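Unsaturated glucuronyl hydrolase (Streptococcus agalactiae, PDB 2ZZR) hydrolyses unsaturated hyaluronan, chondroitin and heparin disaccharides, releasing the unsaturated uronic acid, as a family 88 glycoside hydrolase. Local coordinates at residues L36-I41 / N349-G354; I43-E48 / N57-V62; E49-A54 / G374-D379; T309-I314 / L383-R388. One frame throughout, in Å; residues are numbered along the deposited sequence.

Contact 1 (L36-I41 / N349-G354); sequences LKQLYI and NELIAG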
loop_
_atom_site.group_PDB
_atom_site.type_symbol
_atom_site.label_atom_id
_atom_site.label_comp_id
_atom_site.label_asym_id
_atom_site.label_seq_id
_atom_site.Cartn_x
_atom_site.Cartn_y
_atom_site.Cartn_z
ATOM N N LEU A 36 -16.830 -1.646 10.252
ATOM C CA LEU A 36 -17.575 -2.863 9.922
ATOM C C LEU A 36 -19.053 -2.606 9.620
ATOM O O LEU A 36 -19.621 -3.244 8.735
ATOM C CB LEU A 36 -17.409 -3.927 11.013
ATOM C CG LEU A 36 -16.352 -4.984 10.681
ATOM C CD1 LEU A 36 -14.975 -4.366 10.369
ATOM C CD2 LEU A 36 -16.242 -6.021 11.791
ATOM N N LYS A 37 -19.655 -1.662 10.339
ATOM C CA LYS A 37 -21.034 -1.240 10.063
ATOM C C LYS A 37 -21.168 -0.751 8.621
ATOM O O LYS A 37 -22.131 -1.093 7.930
ATOM C CB LYS A 37 -21.475 -0.150 11.036
ATOM C CG LYS A 37 -21.801 -0.666 12.433
ATOM C CD LYS A 37 -22.113 0.479 13.362
ATOM C CE LYS A 37 -22.295 -0.006 14.793
ATOM N NZ LYS A 37 -22.507 1.157 15.699
ATOM N N GLN A 38 -20.185 0.026 8.164
ATOM C CA GLN A 38 -20.149 0.475 6.769
ATOM C C GLN A 38 -19.910 -0.683 5.798
ATOM O O GLN A 38 -20.533 -0.741 4.740
ATOM C CB GLN A 38 -19.102 1.580 6.566
ATOM C CG GLN A 38 -19.210 2.297 5.204
ATOM C CD GLN A 38 -20.590 2.900 4.975
ATOM O OE1 GLN A 38 -20.996 3.828 5.677
ATOM N NE2 GLN A 38 -21.317 2.372 3.989
ATOM N N LEU A 39 -19.022 -1.609 6.160
ATOM C CA LEU A 39 -18.738 -2.765 5.307
ATOM C C LEU A 39 -19.962 -3.653 5.099
ATOM O O LEU A 39 -20.207 -4.122 3.989
ATOM C CB LEU A 39 -17.565 -3.597 5.847
ATOM C CG LEU A 39 -16.152 -3.003 5.737
ATOM C CD1 LEU A 39 -15.132 -4.030 6.209
ATOM C CD2 LEU A 39 -15.826 -2.554 4.307
ATOM N N TYR A 40 -20.734 -3.869 6.164
ATOM C CA TYR A 40 -21.948 -4.683 6.057
ATOM C C TYR A 40 -22.999 -4.043 5.151
ATOM O O TYR A 40 -23.625 -4.734 4.340
ATOM C CB TYR A 40 -22.525 -4.991 7.441
ATOM C CG TYR A 40 -21.868 -6.182 8.101
ATOM C CD1 TYR A 40 -20.914 -6.006 9.102
ATOM C CD2 TYR A 40 -22.189 -7.483 7.716
ATOM C CE1 TYR A 40 -20.305 -7.095 9.712
ATOM C CE2 TYR A 40 -21.585 -8.579 8.319
ATOM C CZ TYR A 40 -20.641 -8.376 9.316
ATOM O OH TYR A 40 -20.041 -9.451 9.926
ATOM N N ILE A 41 -23.162 -2.730 5.287
ATOM C CA ILE A 41 -24.020 -1.925 4.408
ATOM C C ILE A 41 -23.552 -2.024 2.947
ATOM O O ILE A 41 -24.371 -2.135 2.030
ATOM C CB ILE A 41 -24.080 -0.451 4.897
ATOM C CG1 ILE A 41 -24.900 -0.355 6.192
ATOM C CG2 ILE A 41 -24.655 0.487 3.822
ATOM C CD1 ILE A 41 -24.819 0.983 6.890
ATOM N N ASN A 349 -18.517 8.743 9.162
ATOM C CA ASN A 349 -19.556 8.748 10.189
ATOM C C ASN A 349 -20.959 8.504 9.633
ATOM O O ASN A 349 -21.842 8.026 10.350
ATOM C CB ASN A 349 -19.506 10.049 10.991
ATOM C CG ASN A 349 -18.315 10.105 11.930
ATOM O OD1 ASN A 349 -18.024 9.141 12.640
ATOM N ND2 ASN A 349 -17.621 11.236 11.941
ATOM N N GLU A 350 -21.157 8.815 8.354
ATOM C CA GLU A 350 -22.470 8.655 7.734
ATOM C C GLU A 350 -22.641 7.249 7.167
ATOM O O GLU A 350 -22.054 6.904 6.138
ATOM C CB GLU A 350 -22.698 9.720 6.657
ATOM C CG GLU A 350 -24.151 9.805 6.188
ATOM C CD GLU A 350 -24.356 10.758 5.024
ATOM O OE1 GLU A 350 -25.479 10.773 4.475
ATOM O OE2 GLU A 350 -23.409 11.493 4.658
ATOM N N LEU A 351 -23.451 6.442 7.848
ATOM C CA LEU A 351 -23.638 5.044 7.474
ATOM C C LEU A 351 -24.748 4.869 6.441
ATOM O O LEU A 351 -25.896 4.566 6.785
ATOM C CB LEU A 351 -23.908 4.175 8.711
ATOM C CG LEU A 351 -22.837 4.068 9.804
ATOM C CD1 LEU A 351 -23.359 3.213 10.947
ATOM C CD2 LEU A 351 -21.521 3.510 9.272
ATOM N N ILE A 352 -24.396 5.071 5.172
ATOM C CA ILE A 352 -25.317 4.839 4.053
ATOM C C ILE A 352 -24.597 4.111 2.915
ATOM O O ILE A 352 -23.366 4.165 2.818
ATOM C CB ILE A 352 -25.997 6.145 3.541
ATOM C CG1 ILE A 352 -24.966 7.165 3.058
ATOM C CG2 ILE A 352 -26.897 6.759 4.623
ATOM C CD1 ILE A 352 -25.536 8.246 2.150
ATOM N N ALA A 353 -25.372 3.436 2.066
ATOM C CA ALA A 353 -24.839 2.606 0.984
ATOM C C ALA A 353 -23.811 3.338 0.120
ATOM O O ALA A 353 -24.048 4.460 -0.333
ATOM C CB ALA A 353 -25.979 2.055 0.122
ATOM N N GLY A 354 -22.658 2.699 -0.073
ATOM C CA GLY A 354 -21.613 3.219 -0.954
ATOM C C GLY A 354 -20.602 4.182 -0.355
ATOM O O GLY A 354 -19.666 4.591 -1.041
#

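Contact 2 (I43-E48 / N57-V62); sequences IDYFGE and NNIYKV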
loop_
_atom_site.group_PDB
_atom_site.type_symbol
_atom_site.label_atom_id
_atom_site.label_comp_id
_atom_site.label_asym_id
_atom_site.label_seq_id
_atom_site.Cartn_x
_atom_site.Cartn_y
_atom_site.Cartn_z
ATOM N N ILE A 43 -21.635 -4.567 1.557
ATOM C CA ILE A 43 -21.756 -5.929 1.021
ATOM C C ILE A 43 -23.071 -6.068 0.234
ATOM O O ILE A 43 -23.120 -6.697 -0.830
ATOM C CB ILE A 43 -21.643 -7.009 2.136
ATOM C CG1 ILE A 43 -20.193 -7.107 2.627
ATOM C CG2 ILE A 43 -22.117 -8.385 1.636
ATOM C CD1 ILE A 43 -19.984 -8.080 3.784
ATOM N N ASP A 44 -24.123 -5.455 0.762
ATOM C CA ASP A 44 -25.425 -5.443 0.106
ATOM C C ASP A 44 -25.450 -4.517 -1.120
ATOM O O ASP A 44 -26.091 -4.827 -2.127
ATOM C CB ASP A 44 -26.510 -5.055 1.113
ATOM C CG ASP A 44 -26.648 -6.069 2.252
ATOM O OD1 ASP A 44 -26.508 -7.290 2.016
ATOM O OD2 ASP A 44 -26.914 -5.640 3.389
ATOM N N TYR A 45 -24.742 -3.392 -1.023
ATOM C CA TYR A 45 -24.616 -2.425 -2.116
ATOM C C TYR A 45 -23.845 -2.990 -3.316
ATOM O O TYR A 45 -24.285 -2.854 -4.463
ATOM C CB TYR A 45 -23.965 -1.134 -1.600
ATOM C CG TYR A 45 -23.812 -0.023 -2.626
ATOM C CD1 TYR A 45 -22.551 0.345 -3.095
ATOM C CD2 TYR A 45 -24.921 0.666 -3.118
ATOM C CE1 TYR A 45 -22.395 1.363 -4.027
ATOM C CE2 TYR A 45 -24.776 1.696 -4.058
ATOM C CZ TYR A 45 -23.506 2.032 -4.508
ATOM O OH TYR A 45 -23.347 3.045 -5.429
ATOM N N PHE A 46 -22.708 -3.634 -3.052
ATOM C CA PHE A 46 -21.871 -4.176 -4.124
ATOM C C PHE A 46 -22.283 -5.561 -4.604
ATOM O O PHE A 46 -22.049 -5.905 -5.759
ATOM C CB PHE A 46 -20.381 -4.161 -3.730
ATOM C CG PHE A 46 -19.843 -2.782 -3.469
ATOM C CD1 PHE A 46 -19.904 -1.802 -4.456
ATOM C CD2 PHE A 46 -19.283 -2.456 -2.237
ATOM C CE1 PHE A 46 -19.422 -0.525 -4.222
ATOM C CE2 PHE A 46 -18.798 -1.173 -1.993
ATOM C CZ PHE A 46 -18.869 -0.206 -2.988
ATOM N N GLY A 47 -22.899 -6.349 -3.724
ATOM C CA GLY A 47 -23.206 -7.744 -4.037
ATOM C C GLY A 47 -21.946 -8.536 -4.342
ATOM O O GLY A 47 -21.002 -8.550 -3.544
ATOM N N GLU A 48 -21.926 -9.183 -5.503
ATOM C CA GLU A 48 -20.749 -9.927 -5.955
ATOM C C GLU A 48 -19.800 -9.059 -6.789
ATOM O O GLU A 48 -18.769 -9.531 -7.273
ATOM C CB GLU A 48 -21.156 -11.203 -6.702
ATOM C CG GLU A 48 -21.628 -12.318 -5.750
ATOM C CD GLU A 48 -21.854 -13.665 -6.422
ATOM O OE1 GLU A 48 -21.152 -13.996 -7.403
ATOM O OE2 GLU A 48 -22.736 -14.414 -5.948
ATOM N N ASN A 57 -18.512 12.019 -5.053
ATOM C CA ASN A 57 -19.259 12.717 -4.001
ATOM C C ASN A 57 -19.433 11.820 -2.763
ATOM O O ASN A 57 -20.504 11.762 -2.146
ATOM C CB ASN A 57 -20.601 13.245 -4.537
ATOM C CG ASN A 57 -20.429 14.200 -5.715
ATOM O OD1 ASN A 57 -21.093 14.059 -6.744
ATOM N ND2 ASN A 57 -19.525 15.171 -5.571
ATOM N N ASN A 58 -18.355 11.100 -2.444
ATOM C CA ASN A 58 -18.278 10.168 -1.305
ATOM C C ASN A 58 -19.140 8.910 -1.387
ATOM O O ASN A 58 -19.325 8.207 -0.387
ATOM C CB ASN A 58 -18.425 10.905 0.031
ATOM C CG ASN A 58 -17.191 11.713 0.368
ATOM O OD1 ASN A 58 -16.072 11.320 0.024
ATOM N ND2 ASN A 58 -17.380 12.850 1.030
ATOM N N ILE A 59 -19.623 8.610 -2.589
ATOM C CA ILE A 59 -20.325 7.360 -2.856
ATOM C C ILE A 59 -19.613 6.568 -3.959
ATOM O O ILE A 59 -19.442 7.062 -5.081
ATOM C CB ILE A 59 -21.822 7.610 -3.252
ATOM C CG1 ILE A 59 -22.564 8.409 -2.160
ATOM C CG2 ILE A 59 -22.524 6.301 -3.611
ATOM C CD1 ILE A 59 -22.724 7.695 -0.809
ATOM N N TYR A 60 -19.191 5.345 -3.636
ATOM C CA TYR A 60 -18.606 4.450 -4.632
ATOM C C TYR A 60 -19.624 4.136 -5.714
ATOM O O TYR A 60 -20.820 4.058 -5.442
ATOM C CB TYR A 60 -18.183 3.123 -4.007
ATOM C CG TYR A 60 -16.902 3.157 -3.212
ATOM C CD1 TYR A 60 -15.668 3.348 -3.843
ATOM C CD2 TYR A 60 -16.917 2.963 -1.829
ATOM C CE1 TYR A 60 -14.482 3.366 -3.108
ATOM C CE2 TYR A 60 -15.737 2.980 -1.087
ATOM C CZ TYR A 60 -14.530 3.184 -1.733
ATOM O OH TYR A 60 -13.365 3.201 -1.003
ATOM N N LYS A 61 -19.138 3.965 -6.938
ATOM C CA LYS A 61 -19.906 3.289 -7.967
ATOM C C LYS A 61 -19.569 1.801 -7.928
ATOM O O LYS A 61 -18.644 1.379 -7.222
ATOM C CB LYS A 61 -19.645 3.907 -9.348
ATOM C CG LYS A 61 -20.339 5.252 -9.535
ATOM C CD LYS A 61 -19.910 5.965 -10.812
ATOM C CE LYS A 61 -20.436 7.385 -10.809
ATOM N NZ LYS A 61 -19.929 8.168 -11.969
ATOM N N VAL A 62 -20.332 1.011 -8.676
ATOM C CA VAL A 62 -20.183 -0.439 -8.694
ATOM C C VAL A 62 -19.575 -0.878 -10.024
ATOM O O VAL A 62 -19.994 -0.401 -11.088
ATOM C CB VAL A 62 -21.546 -1.144 -8.473
ATOM C CG1 VAL A 62 -21.364 -2.643 -8.387
ATOM C CG2 VAL A 62 -22.224 -0.618 -7.212
#

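Contact 3 (E49-A54 / G374-D379); sequences EYPTPA and GNIWGD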
loop_
_atom_site.group_PDB
_atom_site.type_symbol
_atom_site.label_atom_id
_atom_site.label_comp_id
_atom_site.label_asym_id
_atom_site.label_seq_id
_atom_site.Cartn_x
_atom_site.Cartn_y
_atom_site.Cartn_z
ATOM N N GLU A 49 -20.151 -7.785 -6.940
ATOM C CA GLU A 49 -19.321 -6.848 -7.688
ATOM C C GLU A 49 -18.442 -6.023 -6.743
ATOM O O GLU A 49 -18.300 -6.379 -5.570
ATOM C CB GLU A 49 -20.181 -5.986 -8.614
ATOM C CG GLU A 49 -20.778 -6.797 -9.762
ATOM C CD GLU A 49 -21.311 -5.942 -10.892
ATOM O OE1 GLU A 49 -22.229 -5.129 -10.643
ATOM O OE2 GLU A 49 -20.816 -6.097 -12.037
ATOM N N TYR A 50 -17.845 -4.945 -7.252
ATOM C CA TYR A 50 -16.747 -4.267 -6.550
ATOM C C TYR A 50 -16.894 -2.751 -6.534
ATOM O O TYR A 50 -17.499 -2.177 -7.445
ATOM C CB TYR A 50 -15.399 -4.646 -7.194
ATOM C CG TYR A 50 -15.112 -6.125 -7.169
ATOM C CD1 TYR A 50 -15.651 -6.977 -8.138
ATOM C CD2 TYR A 50 -14.312 -6.684 -6.168
ATOM C CE1 TYR A 50 -15.409 -8.343 -8.108
ATOM C CE2 TYR A 50 -14.057 -8.055 -6.136
ATOM C CZ TYR A 50 -14.613 -8.874 -7.108
ATOM O OH TYR A 50 -14.371 -10.228 -7.084
ATOM N N PRO A 51 -16.337 -2.090 -5.499
ATOM C CA PRO A 51 -16.271 -0.634 -5.525
ATOM C C PRO A 51 -15.351 -0.180 -6.645
ATOM O O PRO A 51 -14.393 -0.888 -6.980
ATOM C CB PRO A 51 -15.641 -0.274 -4.172
ATOM C CG PRO A 51 -14.961 -1.516 -3.708
ATOM C CD PRO A 51 -15.754 -2.654 -4.267
ATOM N N THR A 52 -15.656 0.979 -7.224
ATOM C CA THR A 52 -14.717 1.662 -8.107
ATOM C C THR A 52 -13.496 2.079 -7.273
ATOM O O THR A 52 -13.583 2.127 -6.041
ATOM C CB THR A 52 -15.354 2.914 -8.758
ATOM O OG1 THR A 52 -16.023 3.698 -7.757
ATOM C CG2 THR A 52 -16.347 2.501 -9.834
ATOM N N PRO A 53 -12.346 2.347 -7.933
ATOM C CA PRO A 53 -11.143 2.785 -7.211
ATOM C C PRO A 53 -11.410 3.880 -6.183
ATOM O O PRO A 53 -10.945 3.772 -5.043
ATOM C CB PRO A 53 -10.233 3.293 -8.337
ATOM C CG PRO A 53 -10.587 2.408 -9.485
ATOM C CD PRO A 53 -12.087 2.208 -9.381
ATOM N N ALA A 54 -12.157 4.911 -6.578
ATOM C CA ALA A 54 -12.492 6.015 -5.689
ATOM C C ALA A 54 -13.993 6.292 -5.680
ATOM O O ALA A 54 -14.729 5.818 -6.555
ATOM C CB ALA A 54 -11.723 7.272 -6.092
ATOM N N GLY A 374 -13.139 9.339 -0.951
ATOM C CA GLY A 374 -12.686 8.068 -0.413
ATOM C C GLY A 374 -12.105 7.222 -1.534
ATOM O O GLY A 374 -12.468 7.382 -2.708
ATOM N N ASN A 375 -11.183 6.335 -1.186
ATOM C CA ASN A 375 -10.693 5.358 -2.151
ATOM C C ASN A 375 -10.477 4.008 -1.479
ATOM O O ASN A 375 -10.342 3.928 -0.249
ATOM C CB ASN A 375 -9.463 5.859 -2.936
ATOM C CG ASN A 375 -8.307 6.288 -2.038
ATOM O OD1 ASN A 375 -7.821 7.422 -2.114
ATOM N ND2 ASN A 375 -7.849 5.378 -1.202
ATOM N N ILE A 376 -10.486 2.952 -2.280
ATOM C CA ILE A 376 -10.579 1.605 -1.718
ATOM C C ILE A 376 -9.271 1.120 -1.080
ATOM O O ILE A 376 -9.306 0.353 -0.113
ATOM C CB ILE A 376 -11.180 0.588 -2.728
ATOM C CG1 ILE A 376 -11.590 -0.723 -2.034
ATOM C CG2 ILE A 376 -10.238 0.355 -3.924
ATOM C CD1 ILE A 376 -12.608 -0.531 -0.890
ATOM N N TRP A 377 -8.129 1.571 -1.599
ATOM C CA TRP A 377 -6.850 1.218 -0.955
ATOM C C TRP A 377 -6.667 1.970 0.372
ATOM O O TRP A 377 -6.136 1.418 1.338
ATOM C CB TRP A 377 -5.648 1.425 -1.898
ATOM C CG TRP A 377 -5.520 2.826 -2.393
ATOM C CD1 TRP A 377 -4.750 3.821 -1.860
ATOM C CD2 TRP A 377 -6.192 3.395 -3.522
ATOM N NE1 TRP A 377 -4.905 4.983 -2.592
ATOM C CE2 TRP A 377 -5.782 4.744 -3.618
ATOM C CE3 TRP A 377 -7.103 2.893 -4.464
ATOM C CZ2 TRP A 377 -6.252 5.601 -4.619
ATOM C CZ3 TRP A 377 -7.572 3.747 -5.457
ATOM C CH2 TRP A 377 -7.149 5.085 -5.519
ATOM N N GLY A 378 -7.124 3.220 0.422
ATOM C CA GLY A 378 -7.128 3.991 1.666
ATOM C C GLY A 378 -8.009 3.327 2.709
ATOM O O GLY A 378 -7.623 3.218 3.874
ATOM N N ASP A 379 -9.185 2.866 2.287
ATOM C CA ASP A 379 -10.073 2.103 3.172
ATOM C C ASP A 379 -9.377 0.848 3.677
ATOM O O ASP A 379 -9.397 0.558 4.881
ATOM C CB ASP A 379 -11.345 1.688 2.435
ATOM C CG ASP A 379 -12.314 2.838 2.232
ATOM O OD1 ASP A 379 -12.005 3.988 2.619
ATOM O OD2 ASP A 379 -13.405 2.575 1.679
#

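Contact 4 (T309-I314 / L383-R388); sequences TAVCGI and LEALIR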
loop_
_atom_site.group_PDB
_atom_site.type_symbol
_atom_site.label_atom_id
_atom_site.label_comp_id
_atom_site.label_asym_id
_atom_site.label_seq_id
_atom_site.Cartn_x
_atom_site.Cartn_y
_atom_site.Cartn_z
ATOM N N THR A 309 -1.391 4.163 4.698
ATOM C CA THR A 309 -0.318 3.296 4.191
ATOM C C THR A 309 0.973 3.458 5.011
ATOM O O THR A 309 1.618 2.461 5.372
ATOM C CB THR A 309 -0.076 3.576 2.685
ATOM O OG1 THR A 309 -1.317 3.410 1.987
ATOM C CG2 THR A 309 0.945 2.614 2.088
ATOM N N ALA A 310 1.326 4.702 5.327
ATOM C CA ALA A 310 2.509 4.984 6.151
ATOM C C ALA A 310 2.387 4.406 7.565
ATOM O O ALA A 310 3.374 3.919 8.132
ATOM C CB ALA A 310 2.792 6.487 6.206
ATOM N N VAL A 311 1.182 4.457 8.132
ATOM C CA VAL A 311 0.952 3.865 9.453
ATOM C C VAL A 311 1.272 2.366 9.420
ATOM O O VAL A 311 1.994 1.870 10.292
ATOM C CB VAL A 311 -0.476 4.138 9.994
ATOM C CG1 VAL A 311 -0.780 3.228 11.199
ATOM C CG2 VAL A 311 -0.625 5.608 10.400
ATOM N N CYS A 312 0.752 1.653 8.420
ATOM C CA CYS A 312 1.039 0.215 8.264
ATOM C C CYS A 312 2.539 -0.047 8.148
ATOM O O CYS A 312 3.062 -0.981 8.776
ATOM C CB CYS A 312 0.303 -0.368 7.053
ATOM S SG CYS A 312 -1.492 -0.337 7.225
ATOM N N GLY A 313 3.220 0.791 7.360
ATOM C CA GLY A 313 4.668 0.665 7.151
ATOM C C GLY A 313 5.471 0.861 8.426
ATOM O O GLY A 313 6.401 0.103 8.710
ATOM N N ILE A 314 5.118 1.884 9.192
ATOM C CA ILE A 314 5.801 2.165 10.454
ATOM C C ILE A 314 5.550 1.005 11.432
ATOM O O ILE A 314 6.483 0.506 12.074
ATOM C CB ILE A 314 5.350 3.525 11.056
ATOM C CG1 ILE A 314 5.793 4.686 10.149
ATOM C CG2 ILE A 314 5.922 3.713 12.470
ATOM C CD1 ILE A 314 5.151 6.019 10.511
ATOM N N LEU A 383 -8.163 0.123 7.626
ATOM C CA LEU A 383 -8.616 -1.056 8.365
ATOM C C LEU A 383 -7.456 -2.006 8.715
ATOM O O LEU A 383 -7.429 -2.575 9.804
ATOM C CB LEU A 383 -9.732 -1.785 7.615
ATOM C CG LEU A 383 -10.429 -2.947 8.328
ATOM C CD1 LEU A 383 -10.993 -2.505 9.680
ATOM C CD2 LEU A 383 -11.525 -3.515 7.434
ATOM N N GLU A 384 -6.486 -2.158 7.813
ATOM C CA GLU A 384 -5.306 -2.968 8.126
ATOM C C GLU A 384 -4.543 -2.386 9.319
ATOM O O GLU A 384 -4.075 -3.137 10.184
ATOM C CB GLU A 384 -4.380 -3.135 6.914
ATOM C CG GLU A 384 -3.353 -4.235 7.136
ATOM C CD GLU A 384 -2.190 -4.161 6.173
ATOM O OE1 GLU A 384 -2.336 -4.657 5.043
ATOM O OE2 GLU A 384 -1.130 -3.628 6.564
ATOM N N ALA A 385 -4.425 -1.058 9.372
ATOM C CA ALA A 385 -3.769 -0.392 10.498
ATOM C C ALA A 385 -4.514 -0.678 11.796
ATOM O O ALA A 385 -3.899 -0.994 12.819
ATOM C CB ALA A 385 -3.674 1.114 10.267
ATOM N N LEU A 386 -5.841 -0.575 11.742
ATOM C CA LEU A 386 -6.668 -0.846 12.914
ATOM C C LEU A 386 -6.459 -2.273 13.419
ATOM O O LEU A 386 -6.224 -2.487 14.628
ATOM C CB LEU A 386 -8.140 -0.587 12.598
ATOM C CG LEU A 386 -8.514 0.885 12.389
ATOM C CD1 LEU A 386 -10.000 0.979 11.993
ATOM C CD2 LEU A 386 -8.220 1.726 13.629
ATOM N N ILE A 387 -6.524 -3.234 12.495
ATOM C CA ILE A 387 -6.342 -4.655 12.811
ATOM C C ILE A 387 -4.911 -4.945 13.299
ATOM O O ILE A 387 -4.721 -5.707 14.254
ATOM C CB ILE A 387 -6.749 -5.576 11.612
ATOM C CG1 ILE A 387 -8.262 -5.482 11.329
ATOM C CG2 ILE A 387 -6.309 -7.044 11.826
ATOM C CD1 ILE A 387 -9.190 -5.959 12.468
ATOM N N ARG A 388 -3.917 -4.317 12.665
ATOM C CA ARG A 388 -2.527 -4.398 13.136
ATOM C C ARG A 388 -2.392 -4.006 14.609
ATOM O O ARG A 388 -1.708 -4.687 15.379
ATOM C CB ARG A 388 -1.608 -3.509 12.291
ATOM C CG ARG A 388 -1.104 -4.164 11.005
ATOM C CD ARG A 388 -0.335 -3.143 10.163
ATOM N NE ARG A 388 0.342 -3.777 9.029
ATOM C CZ ARG A 388 1.529 -4.378 9.104
ATOM N NH1 ARG A 388 2.194 -4.422 10.257
ATOM N NH2 ARG A 388 2.056 -4.941 8.023
#

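Contact 1 (L36-I41 / N349-G354)
Leu351, Ile41 and Gln38 carry this contact between helix 25-46 and the loop that follows helix 328-346. Leu351 sits at the centre of an inverse gamma turn, and its side chain reaches to the helix. Leu351 CD1 lies against the aliphatic part of Lys37, 3.9 Å from Lys37 CD. Leu351 CD2 lies beside Gln38. Ile41 CD1 meets Leu351 CB at 3.8 Å, the two side chains crossing at about a right angle. The other branch of Ile41 takes the next part of the loop. With CG1 beside the backbone N (chi1 -71°), Ile41 CG2 is turned onto the peptide after Ile352, 3.5 Å from Ala353 N.

Gln38 supplies the polar link. Its chain bends at chi2 (57°), which brings the amide back to the loop backbone. Gln38 NE2 donates to Ile352 O at 3.0 Å. The donor stands well above the carbonyl plane, and the N-H...O angle is 147°, so the bond is rather bent. The same NE2 also donates to Asn42 OD1, which in turn accepts from Gly354 N. Gln38 and Asn42 thus tie successive parts of the loop to the helix.

The chemistry is mixed. One buried amide fixes the loop backbone, while leucine and isoleucine branches pack at a partly exposed margin. This implies a loop held both through its main chain and through its apolar side chains.

Contact 2 (I43-E48 / N57-V62)
Tyr45 and Phe46, neighbours on the last turn of helix 25-46, both turn a ring edge to strand 59-63: Tyr45 meets Tyr60 O at its hydroxyl end, and Phe46 meets Tyr60 CB by CZ. Tyr45 has CG anti to the backbone N (chi1 -178°), and this extends the ring to the strand backbone. Tyr45 OH donates to Tyr60 O at 2.7 Å. The carbonyl oxygen lies at the ring edge, near the ring plane. The C=O...donor angle is 158°, so the hydroxyl approaches the oxygen almost end-on. Ile59 CG2 lies 3.8 Å from the same hydroxyl oxygen, Tyr45 OH.

Phe46 CZ touches Tyr60 CB at 3.5 Å, with CB close to the plane of the phenyl ring. Lys61 O lies at the same edge, 3.6 Å from Phe46 CE1. The Phe46 and Tyr60 rings are oblique, their planes at 66°. Tyr45 CD1 packs over one face of Phe46, toward its rim, so the two helix side chains also brace each other. Val62 CG2 touches both rings, 3.8 Å from Tyr45 CE1 and from Phe46 CD1, meeting each obliquely.

Around the contact, Trp73 meets Phe46 edge-to-face, and the hydroxyl of Tyr60 bonds to Asp379. Gly47, with positive phi, ends the helix and turns the chain toward strand 50-56. The fold element is a helix followed by a beta hairpin: strands 50-56 and 59-63 pair antiparallel, and the second strand packs back on the end of the helix through two aromatic side chains.

Contact 3 (E49-A54 / G374-D379)
This is a buried contact between a corner in strand 50-56 and the start of helix 376-390, a main-chain bridge with apolar side chains packed beside it. Ala54 and Asn375 form a single beta bridge, with CA atoms 4.0 Å apart. Pro53 O accepts from Ile376 N at 2.9 Å, the donor lying nearly along the C=O axis. The carbonyl thus takes up an N-H of the first helical turn. Asn375 CA approaches the same oxygen, Pro53 O, at 3.3 Å, and Ala54 CA lies 3.3 Å from Gly374 O.

Two side-chain pairs pack beside this bridge. Ile376 CD1 meets Pro51 CG at 3.8 Å, the two side chains crossing at about a right angle. The indole of Trp377 turns back to the corner because chi1 (59°) places CG between the backbone N and the carbonyl carbon. Trp377 CZ3 then touches Pro53 CB at 3.9 Å, with CB at the edge in the ring plane. Thr52 OG1 donates to Ala54 O and holds the corner closed.

Asn375 is at the N-cap position, right before the helix. Trp377 stands beside Arg246 and Trp250, which probably bind substrate, so this helix start borders the substrate site.

Contact 4 (T309-I314 / L383-R388)
Helices 304-318 and 376-390 belong to the alpha barrel of this hydrolase, and here they pack side by side. The axes of the two short segments approach to 8.8 Å and run at 31° in the same general direction. Small residues lie at the closest approach: the CA atoms of Cys312 and Ala385 are the nearest across the two segments. Val311 CG1 rests on Ala385 CB at 3.7 Å. Cys312 SG packs against the same methyl, 4.0 Å from Ala385 CB. Cys312 SG also lies 3.7 Å from Ala385 N.

The polar side of the contact is built on Glu384 and Arg388, one turn apart on the same helix. Arg388 NE donates to Glu384 OE2 at 2.9 Å in a salt bridge that is almost straight at 174°. The carboxylate oxygen lies in the guanidinium plane and is met on its anti side, with the donor tilted 30° out of the carboxylate plane. The Arg388 chain is extended from CG to NE, which carries the flat group across to the other helix. There one guanidinium face lies over Cys312 O, with the oxygen above its centre, 3.7 Å from Arg388 CZ. The oxygen touches that face, while the edge is used for bonding. Arg388 NH1 forms a salt bridge with Glu316, and NH2 a hydrogen bond with Tyr253 OH. Glu384 OE1 accepts from Tyr380 and Trp397. These bonds should fix the rotation of the guanidinium and probably keep both groups charged.

Helix 245-262 adjoins through Tyr253, which touches Cys312. Helix 328-346 packs on Val311 and Leu386, and helix 25-46 lies against Leu383, Leu386 and Ile387.

Contacts 3 and 4 are buried; contacts 1 and 2 are partly buried and lie farther from the centre of the chain. Contacts 1 and 2 share helix 25-46 and touch where Gly354 O meets Tyr60 N, a probable hydrogen bond. Contact 2 joins contact 3 through the hairpin of strands 50-56 and 59-63, and through Tyr60 and Asp379. Contacts 3 and 4 both use helix 376-390, at its start and farther along, with centres about 17 Å apart. The chemistry changes with place: side-chain-to-backbone bonds in contacts 1 and 2, a main-chain bridge in contact 3, and small apolar residues beside an ion pair internal to one helix in contact 4.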